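Long-range contacts in branched-chain alpha-ketoacid decarboxylase (Lactococcus lactis, PDB 2VBF), which probably decarboxylates branched-chain and aromatic alpha-keto acids to aldehydes, using thiamine diphosphate and one magnesium ion per subunit: residues G68-L73 with T458-G463; A75-D80 with I427-P432. All blocks are in the same frame, centred on the assembly; numbering follows the deposited sequence.

Contact 1. Residues G68-L73 with T458-G463; sequences GNANEL and TVQELG. With TPP (thiamine diphosphate), chain D.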
ATOM      1  N   GLY A  68      15.657   3.800   5.946  1.00 12.12           N
ATOM      2  CA  GLY A  68      14.940   2.896   5.042  1.00 11.87           C
ATOM      3  C   GLY A  68      13.796   2.251   5.775  1.00 12.51           C
ATOM      4  O   GLY A  68      13.952   1.856   6.929  1.00 13.10           O
ATOM      5  N   ASN A  69      12.644   2.159   5.106  1.00 11.71           N
ATOM      6  CA  ASN A  69      11.444   1.507   5.643  1.00 11.57           C
ATOM      7  C   ASN A  69      11.304   0.066   5.131  1.00 10.99           C
ATOM      8  O   ASN A  69      11.945  -0.311   4.152  1.00 10.79           O
ATOM      9  CB  ASN A  69      10.221   2.309   5.204  1.00 11.61           C
ATOM     10  CG  ASN A  69      10.205   3.687   5.806  1.00  9.69           C
ATOM     11  OD1 ASN A  69      10.640   4.648   5.191  1.00 13.23           O
ATOM     12  ND2 ASN A  69       9.748   3.786   7.050  1.00 11.03           N
ATOM     13  N   ALA A  70      10.439  -0.720   5.787  1.00 11.62           N
ATOM     14  CA  ALA A  70      10.129  -2.071   5.320  1.00 11.81           C
ATOM     15  C   ALA A  70       9.320  -2.009   4.012  1.00 10.29           C
ATOM     16  O   ALA A  70       9.624  -2.746   3.063  1.00 12.09           O
ATOM     17  CB  ALA A  70       9.379  -2.848   6.402  1.00 11.32           C
ATOM     18  N   ASN A  71       8.304  -1.140   3.957  1.00 10.01           N
ATOM     19  CA  ASN A  71       7.541  -0.923   2.731  1.00 11.01           C
ATOM     20  C   ASN A  71       7.248   0.551   2.434  1.00  9.97           C
ATOM     21  O   ASN A  71       7.410   1.434   3.293  1.00  8.95           O
ATOM     22  CB  ASN A  71       6.269  -1.798   2.650  1.00 10.62           C
ATOM     23  CG  ASN A  71       5.183  -1.421   3.642  1.00  9.99           C
ATOM     24  OD1 ASN A  71       4.934  -0.250   3.938  1.00 10.16           O
ATOM     25  ND2 ASN A  71       4.467  -2.440   4.118  1.00 10.32           N
ATOM     26  N   GLU A  72       6.805   0.798   1.207  1.00 10.61           N
ATOM     27  CA  GLU A  72       6.578   2.169   0.727  1.00 10.53           C
ATOM     28  C   GLU A  72       5.352   2.863   1.309  1.00 11.26           C
ATOM     29  O   GLU A  72       5.365   4.087   1.518  1.00 10.47           O
ATOM     30  CB  GLU A  72       6.520   2.215  -0.797  1.00 10.80           C
ATOM     31  CG  GLU A  72       7.849   1.899  -1.447  1.00 11.86           C
ATOM     32  CD  GLU A  72       8.086   0.408  -1.692  1.00 11.11           C
ATOM     33  OE1 GLU A  72       7.333  -0.459  -1.173  1.00 10.95           O
ATOM     34  OE2 GLU A  72       9.051   0.101  -2.423  1.00 11.30           O
ATOM     35  N   LEU A  73       4.265   2.125   1.526  1.00  8.60           N
ATOM     36  CA  LEU A  73       3.115   2.734   2.159  1.00  8.90           C
ATOM     37  C   LEU A  73       3.527   3.290   3.520  1.00  7.94           C
ATOM     38  O   LEU A  73       3.208   4.428   3.867  1.00  9.82           O
ATOM     39  CB  LEU A  73       1.947   1.746   2.311  1.00  8.17           C
ATOM     40  CG  LEU A  73       0.683   2.362   2.919  1.00  8.66           C
ATOM     41  CD1 LEU A  73       0.129   3.541   2.106  1.00  9.23           C
ATOM     42  CD2 LEU A  73      -0.408   1.321   3.150  1.00  8.90           C
ATOM     43  N   THR A 458       0.464  -2.052   9.454  1.00 10.17           N
ATOM     44  CA  THR A 458       1.760  -1.343   9.341  1.00 10.84           C
ATOM     45  C   THR A 458       2.840  -1.807  10.343  1.00 11.13           C
ATOM     46  O   THR A 458       3.887  -1.157  10.482  1.00 10.98           O
ATOM     47  CB  THR A 458       1.571   0.198   9.509  1.00  9.91           C
ATOM     48  OG1 THR A 458       0.980   0.471  10.784  1.00 10.71           O
ATOM     49  CG2 THR A 458       0.701   0.803   8.383  1.00  9.89           C
ATOM     50  N   VAL A 459       2.622  -2.973  10.956  1.00 12.77           N
ATOM     51  CA  VAL A 459       3.488  -3.523  11.997  1.00 11.86           C
ATOM     52  C   VAL A 459       4.974  -3.626  11.632  1.00 13.20           C
ATOM     53  O   VAL A 459       5.829  -3.526  12.508  1.00 12.88           O
ATOM     54  CB  VAL A 459       2.969  -4.930  12.445  1.00 10.65           C
ATOM     55  CG1 VAL A 459       3.190  -5.943  11.340  1.00 10.64           C
ATOM     56  CG2 VAL A 459       3.655  -5.374  13.745  1.00 12.93           C
ATOM     57  N   GLN A 460       5.298  -3.791  10.347  1.00  9.88           N
ATOM     58  CA  GLN A 460       6.683  -4.078   9.951  1.00 11.76           C
ATOM     59  C   GLN A 460       7.668  -2.948  10.230  1.00 12.37           C
ATOM     60  O   GLN A 460       8.887  -3.197  10.232  1.00 13.50           O
ATOM     61  CB  GLN A 460       6.804  -4.566   8.502  1.00 12.56           C
ATOM     62  CG  GLN A 460       6.111  -3.705   7.461  1.00 10.71           C
ATOM     63  CD  GLN A 460       4.686  -4.151   7.227  1.00 11.41           C
ATOM     64  OE1 GLN A 460       3.738  -3.605   7.807  1.00 13.06           O
ATOM     65  NE2 GLN A 460       4.530  -5.180   6.419  1.00 10.53           N
ATOM     66  N   GLU A 461       7.191  -1.727  10.503  1.00 12.72           N
ATOM     67  CA  GLU A 461       8.129  -0.637  10.859  1.00 12.90           C
ATOM     68  C   GLU A 461       8.672  -0.757  12.293  1.00 11.96           C
ATOM     69  O   GLU A 461       9.497   0.051  12.724  1.00 13.88           O
ATOM     70  CB  GLU A 461       7.531   0.747  10.631  1.00 12.99           C
ATOM     71  CG  GLU A 461       7.119   1.035   9.171  1.00 14.57           C
ATOM     72  CD  GLU A 461       8.109   0.561   8.128  1.00 15.05           C
ATOM     73  OE1 GLU A 461       9.297   0.926   8.235  1.00 15.68           O
ATOM     74  OE2 GLU A 461       7.705  -0.177   7.190  1.00 12.49           O
ATOM     75  N   LEU A 462       8.212  -1.761  13.034  1.00 14.04           N
ATOM     76  CA  LEU A 462       8.857  -2.137  14.291  1.00 14.54           C
ATOM     77  C   LEU A 462      10.376  -2.328  14.083  1.00 13.05           C
ATOM     78  O   LEU A 462      11.168  -1.900  14.917  1.00 14.14           O
ATOM     79  CB  LEU A 462       8.195  -3.409  14.841  1.00 16.57           C
ATOM     80  CG  LEU A 462       8.290  -3.830  16.302  1.00 18.34           C
ATOM     81  CD1 LEU A 462       8.309  -2.669  17.266  1.00 18.60           C
ATOM     82  CD2 LEU A 462       7.118  -4.769  16.607  1.00 18.25           C
ATOM     83  N   GLY A 463      10.793  -2.933  12.969  1.00 10.87           N
ATOM     84  CA  GLY A 463      12.218  -3.108  12.678  1.00 12.16           C
ATOM     85  C   GLY A 463      12.988  -1.796  12.667  1.00 12.75           C
ATOM     86  O   GLY A 463      14.034  -1.664  13.305  1.00 12.88           O
TER
HETATM   87  N1' TPP D1549       9.918  -2.038  -3.753  1.00 11.13           N
HETATM   88  C2' TPP D1549       8.957  -2.811  -4.368  1.00 10.05           C
HETATM   89  CM2 TPP D1549       7.532  -2.709  -3.928  1.00 11.30           C
HETATM   90  N3' TPP D1549       9.329  -3.648  -5.379  1.00 10.01           N
HETATM   91  C4' TPP D1549      10.650  -3.741  -5.783  1.00 10.44           C
HETATM   92  N4' TPP D1549      10.918  -4.553  -6.798  1.00 10.86           N
HETATM   93  C5' TPP D1549      11.639  -2.978  -5.148  1.00 11.20           C
HETATM   94  C6' TPP D1549      11.250  -2.126  -4.119  1.00 11.40           C
HETATM   95  C7' TPP D1549      13.110  -3.088  -5.563  1.00 11.66           C
HETATM   96  N3  TPP D1549      13.703  -4.388  -5.228  1.00 14.50           N
HETATM   97  C2  TPP D1549      13.824  -5.479  -6.084  1.00 16.64           C
HETATM   98  S1  TPP D1549      14.520  -6.804  -5.464  1.00 15.41           S
HETATM   99  C5  TPP D1549      14.712  -6.027  -4.061  1.00 13.91           C
HETATM  100  C4  TPP D1549      14.246  -4.709  -4.028  1.00 12.48           C
HETATM  101  CM4 TPP D1549      14.315  -3.778  -2.845  1.00 14.73           C
HETATM  102  C6  TPP D1549      15.394  -6.791  -2.959  1.00 13.38           C
HETATM  103  C7  TPP D1549      14.633  -8.025  -2.483  1.00 14.09           C
HETATM  104  O7  TPP D1549      15.396  -8.523  -1.397  1.00 14.21           O
HETATM  105  PA  TPP D1549      15.188 -10.006  -0.800  1.00 13.18           P
HETATM  106  O1A TPP D1549      13.686 -10.229  -0.717  1.00 12.09           O
HETATM  107  O2A TPP D1549      15.862 -10.038   0.550  1.00 11.99           O
HETATM  108  O3A TPP D1549      15.793 -10.983  -1.910  1.00 11.78           O
HETATM  109  PB  TPP D1549      17.298 -11.589  -2.004  1.00 12.87           P
HETATM  110  O1B TPP D1549      17.829 -11.127  -3.327  1.00 12.73           O
HETATM  111  O2B TPP D1549      17.163 -13.079  -1.937  1.00 13.83           O
HETATM  112  O3B TPP D1549      18.080 -11.076  -0.825  1.00 11.25           O

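Contact 2. Residues A75-D80 with I427-P432; sequences ASYMAD and IGYTFP. With TPP (thiamine diphosphate), chain F.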
ATOM      1  N   ALA A  75       6.532   4.136   4.489  1.00 11.66           N
ATOM      2  CA  ALA A  75       7.429   5.266   4.217  1.00 11.43           C
ATOM      3  C   ALA A  75       6.642   6.555   4.026  1.00 11.64           C
ATOM      4  O   ALA A  75       6.985   7.587   4.602  1.00 10.69           O
ATOM      5  CB  ALA A  75       8.325   4.980   2.956  1.00 10.54           C
ATOM      6  N   SER A  76       5.557   6.474   3.264  1.00 11.09           N
ATOM      7  CA  SER A  76       4.711   7.636   2.991  1.00 10.42           C
ATOM      8  C   SER A  76       4.013   8.149   4.264  1.00 10.12           C
ATOM      9  O   SER A  76       3.976   9.348   4.533  1.00  9.74           O
ATOM     10  CB  SER A  76       3.711   7.306   1.874  1.00 10.73           C
ATOM     11  OG  SER A  76       2.662   6.455   2.300  1.00 10.29           O
ATOM     12  N   TYR A  77       3.517   7.222   5.075  1.00  7.71           N
ATOM     13  CA  TYR A  77       2.936   7.553   6.366  1.00  9.49           C
ATOM     14  C   TYR A  77       3.972   8.207   7.288  1.00  9.19           C
ATOM     15  O   TYR A  77       3.678   9.166   8.012  1.00 11.15           O
ATOM     16  CB  TYR A  77       2.406   6.287   7.035  1.00 10.01           C
ATOM     17  CG  TYR A  77       1.156   5.640   6.446  1.00  8.40           C
ATOM     18  CD1 TYR A  77       0.215   6.363   5.706  1.00  9.76           C
ATOM     19  CD2 TYR A  77       0.881   4.292   6.720  1.00 10.08           C
ATOM     20  CE1 TYR A  77      -0.966   5.746   5.238  1.00 11.49           C
ATOM     21  CE2 TYR A  77      -0.269   3.679   6.254  1.00 10.51           C
ATOM     22  CZ  TYR A  77      -1.185   4.408   5.519  1.00 10.74           C
ATOM     23  OH  TYR A  77      -2.323   3.779   5.077  1.00  9.24           O
ATOM     24  N   MET A  78       5.166   7.632   7.288  1.00  9.53           N
ATOM     25  CA  MET A  78       6.249   8.122   8.141  1.00  9.08           C
ATOM     26  C   MET A  78       6.659   9.535   7.768  1.00 10.24           C
ATOM     27  O   MET A  78       6.836  10.373   8.651  1.00  9.86           O
ATOM     28  CB  MET A  78       7.454   7.194   8.072  1.00 10.03           C
ATOM     29  CG  MET A  78       8.499   7.465   9.159  1.00 10.00           C
ATOM     30  SD  MET A  78       9.687   6.115   9.433  1.00 12.23           S
ATOM     31  CE  MET A  78       8.596   4.834  10.033  1.00 10.99           C
ATOM     32  N   ALA A  79       6.798   9.775   6.465  1.00  9.99           N
ATOM     33  CA  ALA A  79       7.103  11.113   5.940  1.00 10.61           C
ATOM     34  C   ALA A  79       6.025  12.141   6.328  1.00 10.40           C
ATOM     35  O   ALA A  79       6.331  13.277   6.706  1.00  9.56           O
ATOM     36  CB  ALA A  79       7.297  11.057   4.433  1.00 10.02           C
ATOM     37  N   ASP A  80       4.759  11.730   6.276  1.00 10.14           N
ATOM     38  CA  ASP A  80       3.650  12.574   6.702  1.00 10.21           C
ATOM     39  C   ASP A  80       3.790  12.971   8.193  1.00 10.69           C
ATOM     40  O   ASP A  80       3.771  14.152   8.519  1.00 11.58           O
ATOM     41  CB  ASP A  80       2.326  11.852   6.387  1.00  9.86           C
ATOM     42  CG  ASP A  80       1.094  12.650   6.734  1.00 10.41           C
ATOM     43  OD1 ASP A  80       0.939  13.073   7.894  1.00  9.64           O
ATOM     44  OD2 ASP A  80       0.228  12.771   5.839  1.00 13.48           O
ATOM     45  N   ILE A 427      -6.461   3.740   8.530  1.00 10.16           N
ATOM     46  CA  ILE A 427      -5.970   2.981   9.671  1.00 10.40           C
ATOM     47  C   ILE A 427      -4.613   2.365   9.362  1.00  9.54           C
ATOM     48  O   ILE A 427      -4.372   1.891   8.245  1.00  9.99           O
ATOM     49  CB  ILE A 427      -6.963   1.918  10.224  1.00 10.99           C
ATOM     50  CG1 ILE A 427      -7.349   0.846   9.196  1.00 11.74           C
ATOM     51  CG2 ILE A 427      -8.217   2.609  10.795  1.00 11.21           C
ATOM     52  CD1 ILE A 427      -7.907  -0.445   9.835  1.00 11.39           C
ATOM     53  N   GLY A 428      -3.747   2.371  10.378  1.00 11.02           N
ATOM     54  CA  GLY A 428      -2.368   1.939  10.255  1.00 10.05           C
ATOM     55  C   GLY A 428      -1.410   3.107  10.140  1.00  9.67           C
ATOM     56  O   GLY A 428      -0.252   2.982  10.498  1.00 11.19           O
ATOM     57  N   TYR A 429      -1.902   4.227   9.601  1.00 10.28           N
ATOM     58  CA  TYR A 429      -1.135   5.457   9.455  1.00  9.95           C
ATOM     59  C   TYR A 429      -0.299   5.794  10.693  1.00  8.72           C
ATOM     60  O   TYR A 429       0.876   6.152  10.576  1.00 10.51           O
ATOM     61  CB  TYR A 429      -2.080   6.641   9.131  1.00  9.41           C
ATOM     62  CG  TYR A 429      -1.453   7.998   9.369  1.00 10.36           C
ATOM     63  CD1 TYR A 429      -0.574   8.543   8.456  1.00 10.21           C
ATOM     64  CD2 TYR A 429      -1.741   8.722  10.523  1.00 10.59           C
ATOM     65  CE1 TYR A 429       0.006   9.792   8.686  1.00 10.50           C
ATOM     66  CE2 TYR A 429      -1.163   9.965  10.766  1.00 10.55           C
ATOM     67  CZ  TYR A 429      -0.277  10.484   9.838  1.00  9.91           C
ATOM     68  OH  TYR A 429       0.313  11.714  10.074  1.00 12.32           O
ATOM     69  N   THR A 430      -0.922   5.709  11.868  1.00  9.15           N
ATOM     70  CA  THR A 430      -0.326   6.288  13.073  1.00  9.61           C
ATOM     71  C   THR A 430       0.990   5.659  13.537  1.00 11.02           C
ATOM     72  O   THR A 430       1.796   6.335  14.186  1.00 11.21           O
ATOM     73  CB  THR A 430      -1.304   6.317  14.270  1.00 10.67           C
ATOM     74  OG1 THR A 430      -1.805   5.000  14.511  1.00 12.44           O
ATOM     75  CG2 THR A 430      -2.447   7.314  13.995  1.00 10.95           C
ATOM     76  N   PHE A 431       1.205   4.385  13.236  1.00  9.38           N
ATOM     77  CA  PHE A 431       2.407   3.719  13.712  1.00 10.43           C
ATOM     78  C   PHE A 431       3.654   4.264  12.998  1.00 10.57           C
ATOM     79  O   PHE A 431       4.509   4.869  13.642  1.00 12.04           O
ATOM     80  CB  PHE A 431       2.272   2.181  13.736  1.00 11.19           C
ATOM     81  CG  PHE A 431       3.534   1.467  14.177  1.00  9.89           C
ATOM     82  CD1 PHE A 431       4.210   1.856  15.344  1.00 11.28           C
ATOM     83  CD2 PHE A 431       4.034   0.409  13.448  1.00 12.12           C
ATOM     84  CE1 PHE A 431       5.390   1.194  15.737  1.00 12.23           C
ATOM     85  CE2 PHE A 431       5.218  -0.242  13.830  1.00 10.42           C
ATOM     86  CZ  PHE A 431       5.878   0.147  14.990  1.00 13.26           C
ATOM     87  N   PRO A 432       3.752   4.133  11.657  1.00 11.30           N
ATOM     88  CA  PRO A 432       4.899   4.803  11.031  1.00 11.65           C
ATOM     89  C   PRO A 432       4.908   6.328  11.247  1.00 11.52           C
ATOM     90  O   PRO A 432       5.974   6.939  11.404  1.00 11.72           O
ATOM     91  CB  PRO A 432       4.748   4.449   9.539  1.00 11.88           C
ATOM     92  CG  PRO A 432       3.833   3.254   9.499  1.00 13.52           C
ATOM     93  CD  PRO A 432       2.923   3.403  10.680  1.00 12.10           C
TER
HETATM   94  N1' TPP F1551      -8.917   0.483   5.745  1.00 11.52           N
HETATM   95  C2' TPP F1551      -8.169   1.627   5.841  1.00 12.26           C
HETATM   96  CM2 TPP F1551      -6.848   1.695   5.128  1.00 11.19           C
HETATM   97  N3' TPP F1551      -8.648   2.684   6.574  1.00 11.29           N
HETATM   98  C4' TPP F1551      -9.870   2.613   7.209  1.00 11.75           C
HETATM   99  N4' TPP F1551     -10.293   3.656   7.883  1.00 10.13           N
HETATM  100  C5' TPP F1551     -10.629   1.440   7.138  1.00 12.35           C
HETATM  101  C6' TPP F1551     -10.146   0.370   6.395  1.00 12.21           C
HETATM  102  C7' TPP F1551     -11.956   1.313   7.850  1.00 13.32           C
HETATM  103  N3  TPP F1551     -11.809   1.304   9.302  1.00 13.38           N
HETATM  104  C2  TPP F1551     -11.949   2.386  10.153  1.00 16.74           C
HETATM  105  S1  TPP F1551     -11.739   2.087  11.728  1.00 15.66           S
HETATM  106  C5  TPP F1551     -11.497   0.519  11.394  1.00 14.15           C
HETATM  107  C4  TPP F1551     -11.560   0.190  10.040  1.00 14.36           C
HETATM  108  CM4 TPP F1551     -11.376  -1.191   9.472  1.00 13.96           C
HETATM  109  C6  TPP F1551     -11.254  -0.421  12.558  1.00 13.99           C
HETATM  110  C7  TPP F1551     -10.031  -0.088  13.400  1.00 13.21           C
HETATM  111  O7  TPP F1551      -9.964  -1.078  14.397  1.00 13.65           O
HETATM  112  PA  TPP F1551      -8.914  -0.999  15.595  1.00 12.75           P
HETATM  113  O1A TPP F1551      -7.586  -0.448  15.128  1.00 13.29           O
HETATM  114  O2A TPP F1551      -8.782  -2.391  16.184  1.00 11.02           O
HETATM  115  O3A TPP F1551      -9.578   0.105  16.573  1.00 11.54           O
HETATM  116  PB  TPP F1551     -10.645  -0.137  17.774  1.00 13.16           P
HETATM  117  O1B TPP F1551     -11.862   0.666  17.411  1.00 13.07           O
HETATM  118  O2B TPP F1551      -9.996   0.440  19.000  1.00 12.24           O
HETATM  119  O3B TPP F1551     -10.936  -1.602  17.939  1.00 12.75           O
HETATM  120  O   HOH W   1      -2.682   1.462   6.093  1.00 10.35           O

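Contact 1. Residues G68-L73 with T458-G463
Hydrogen bonds from Asn69, Ala70 and Asn71 converge on the carboxylate of Glu461, whose chain bends at chi2 to reach them. Its OE1 accepts from Ala70 N at 3.2 Å through the syn lone pair (N-H...O angle 163°) and from Asn69 ND2 at 3.1 Å, a donor 67° out of the carboxylate plane; Asn69 OD1 accepts from Gly45 N. OE2 takes its firm bond from Asn74 ND2 and weak ones from Ala70 N and Asn71 N. With the carboxylate cut back to an alanine here, the buried Ala70 N-H is likely to be left without its acceptor and Asn74 ND2 with a weak bond to Gln460 OE1. This loop joins strand 65-68 to helix 72-86 in the pyrimidine-binding domain: Asn71 is the helix N-cap, its OD1 accepting from Asn74 N, and Glu72 OE2 lies 2.7 Å from N1' of the cofactor, also hydrogen-bonded to Ser454 and Thr402 of the second subunit. Apolar contact is confined to Ala70 CB, 3.5 Å from Gln460 CG. The side chains of Asn71 and Gln460 cross at about a right angle, amide planes 47° apart; Asn71 ND2 donates to Leu457 O of the second subunit, Gln460 NE2 to its Gln456 O and Gln460 OE1.

Contact 2. Residues A75-D80 with I427-P432
The backbones come closest at Met78 and Pro432, whose CA atoms are 4.6 Å apart, and a CA-H...O contact of 3.5 Å runs there from Met78 CA to Pro432 O. Tyr77 carries most of the side-chain packing. Over the centre of one face of its ring sits Tyr429 CA, 3.7 Å from the centroid and 14° off the normal, a CH-pi contact. The Tyr429 ring turns its CD1 edge toward the same ring in an offset edge-to-face pair, the planes at 85°. With its CG anti to the backbone N (chi1 163°), Tyr429 extends past Tyr77 to Asp80, where its OH donates to OD1 at 2.6 Å from above the carboxylate plane. That carboxylate also forms a salt bridge with Arg84 and accepts from Ser109, so its rotation is fixed. Pro432 CG lies at the edge of the Tyr77 ring, while Pro432 CB meets Met78 CE at 3.9 Å. At the far end of Tyr77, OH pairs with Ser426 OG and with a water that donates to Ile427 O, 2.8 Å away. Ile427 is part of the cofactor pocket: its N is 3.1 Å from N3' of thiamine diphosphate, and its side chain packs on the pyrimidine and thiazolium rings. Helix 72-86 is wedged between strand 89-94, where Phe91 meets Ser76 and Ala79, and the N-terminal part of helix 430-440, which rests in turn on strand 445-451 and helix 452-458.

How the contacts relate
From the N terminus the chain passes through 68-73 and, one residue later, enters 75-80, so both contacts draw on the start of helix 72-86. The chain then completes the N-terminal domain and runs through the central one before returning at 427-432, which closes the loop of contact 2 across 346 residues. It continues through strand 445-451 and helix 452-458 to 458-463, closing the wider loop of contact 1; the two loops therefore nest and do not cross. Both tie the N-terminal cofactor-binding domain to the C-terminal one. Their centres lie 9 Å apart and are bridged by a probable hydrogen bond from Thr458 OG1 to Gly428 O at 2.8 Å, and by Asn69 packing against Ala75 and Met78.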